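Local structure of kallikrein-10 (Homo sapiens, 5LPE) at residues Q63-R68 with G108-A113. The protein is a secreted, zymogen-like serine peptidase of the kallikrein subfamily that is inhibited by zinc and has a tumour-suppressor role in breast and prostate cancer. Residues are numbered along the deposited sequence; the frame is centred on the assembly and turned at random.
Sequences QGEQLR and GPRVRA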
# COMPACT_ATOMS: atom_id res chain seq x y z
N GLN A 63 7.99 -9.08 20.27
CA GLN A 63 8.30 -10.06 19.25
C GLN A 63 8.25 -9.42 17.87
O GLN A 63 8.65 -8.29 17.71
CB GLN A 63 7.38 -11.27 19.36
CG GLN A 63 5.98 -11.09 18.83
CD GLN A 63 5.18 -10.07 19.60
OE1 GLN A 63 5.65 -9.49 20.57
NE2 GLN A 63 3.98 -9.84 19.17
N GLY A 64 7.80 -10.15 16.88
CA GLY A 64 7.71 -9.64 15.52
C GLY A 64 9.05 -9.97 14.95
O GLY A 64 9.99 -9.91 15.71
N GLU A 65 9.15 -10.28 13.66
CA GLU A 65 10.44 -10.65 13.18
C GLU A 65 11.39 -9.50 13.38
O GLU A 65 12.31 -9.62 14.17
CB GLU A 65 10.35 -11.01 11.72
CG GLU A 65 9.88 -12.42 11.50
CD GLU A 65 10.93 -13.31 10.87
OE1 GLU A 65 11.86 -12.79 10.26
OE2 GLU A 65 10.79 -14.53 10.95
N GLN A 66 11.11 -8.36 12.77
CA GLN A 66 11.99 -7.23 12.95
C GLN A 66 11.22 -5.98 13.20
O GLN A 66 10.39 -5.60 12.42
CB GLN A 66 12.94 -7.09 11.79
CG GLN A 66 13.75 -8.34 11.60
CD GLN A 66 14.51 -8.44 10.29
OE1 GLN A 66 15.01 -7.47 9.76
NE2 GLN A 66 14.64 -9.66 9.80
N LEU A 67 11.53 -5.34 14.31
CA LEU A 67 10.87 -4.14 14.69
C LEU A 67 11.75 -2.98 14.42
O LEU A 67 12.92 -3.01 14.67
CB LEU A 67 10.57 -4.14 16.18
CG LEU A 67 9.41 -5.01 16.62
CD1 LEU A 67 9.03 -4.76 18.05
CD2 LEU A 67 8.25 -4.72 15.72
N ARG A 68 11.17 -1.93 13.91
CA ARG A 68 11.95 -0.73 13.70
C ARG A 68 11.05 0.46 13.99
O ARG A 68 9.84 0.32 14.16
CB ARG A 68 12.52 -0.60 12.28
CG ARG A 68 13.49 -1.66 11.87
CD ARG A 68 14.79 -1.59 12.64
NE ARG A 68 15.79 -2.43 11.98
CZ ARG A 68 15.91 -3.74 12.18
NH1 ARG A 68 15.10 -4.35 13.03
NH2 ARG A 68 16.83 -4.42 11.54
N GLY A 108 16.43 -10.57 4.52
CA GLY A 108 16.41 -12.01 4.61
C GLY A 108 15.51 -12.65 3.57
O GLY A 108 14.91 -11.97 2.75
N PRO A 109 15.28 -13.93 3.71
CA PRO A 109 14.29 -14.61 2.90
C PRO A 109 12.93 -14.08 3.33
O PRO A 109 12.01 -13.87 2.58
CB PRO A 109 14.37 -16.05 3.38
CG PRO A 109 15.27 -16.08 4.54
CD PRO A 109 15.64 -14.70 4.90
N ARG A 110 12.87 -13.91 4.63
CA ARG A 110 11.78 -13.42 5.43
C ARG A 110 11.32 -11.98 5.26
O ARG A 110 10.16 -11.68 5.40
CB ARG A 110 12.23 -13.61 6.84
CG ARG A 110 13.41 -12.74 7.13
CD ARG A 110 13.97 -13.20 8.41
NE ARG A 110 14.49 -14.54 8.19
CZ ARG A 110 14.73 -15.41 9.16
NH1 ARG A 110 15.24 -16.60 8.87
NH2 ARG A 110 14.46 -15.10 10.41
N VAL A 111 12.25 -11.09 5.03
CA VAL A 111 11.97 -9.69 4.83
C VAL A 111 12.77 -9.16 3.67
O VAL A 111 13.93 -9.15 3.74
CB VAL A 111 12.40 -8.92 6.08
CG1 VAL A 111 12.27 -7.44 5.91
CG2 VAL A 111 11.59 -9.32 7.26
N ARG A 112 12.16 -8.69 2.62
CA ARG A 112 12.84 -8.09 1.48
C ARG A 112 12.09 -6.85 1.03
O ARG A 112 10.88 -6.73 1.22
CB ARG A 112 12.94 -9.03 0.26
CG ARG A 112 13.73 -10.30 0.42
CD ARG A 112 12.93 -11.52 -0.05
NE ARG A 112 12.25 -11.32 -1.32
CZ ARG A 112 11.49 -12.24 -1.93
NH1 ARG A 112 11.33 -13.44 -1.39
NH2 ARG A 112 10.90 -11.96 -3.09
N ALA A 113 12.79 -5.96 0.35
CA ALA A 113 12.06 -4.90 -0.32
C ALA A 113 11.24 -5.47 -1.49
O ALA A 113 11.52 -6.55 -2.01
CB ALA A 113 13.02 -3.81 -0.81
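Glu65 and Arg110 reach across a sparse, partly buried contact in which side chains alone bridge backbones that run too far apart to pair, with CA of Glu65 8.3 Å from CA of Arg110. Their side chains cross at about a right angle, and the planes of carboxylate and guanidinium are turned 54° from each other, so the charged groups do not lie flat side by side. The salt bridge between them, Glu65 OE1 to Arg110 NH2 at 3.5 Å, is long, and the placing of OE1 is doubtful. Its hydrogen bond is weak and bent (140°). On the Glu65 side, CG lies beside the backbone N and the chain bends at chi2. In Arg110, CG stands between the backbone N and the carbonyl carbon (chi1 65°), and a further bend at chi3 swings the guanidinium aside, with Pro109 CD at its edge, in plane.

In the trypsin-like fold, this joins the start of strand 66-75, in the first of two six-stranded barrels, to the loop leading from strand 97-101 towards the second. Beside the ion pair, Gln66 is extended beyond CG and brings NE2 to 3.9 Å from Arg110 CD and 4.0 Å from Val111 CG2, both van der Waals contacts. Its OE1 takes a weak hydrogen bond from Val106 N. Val105 packs against both Gln66 and Val111.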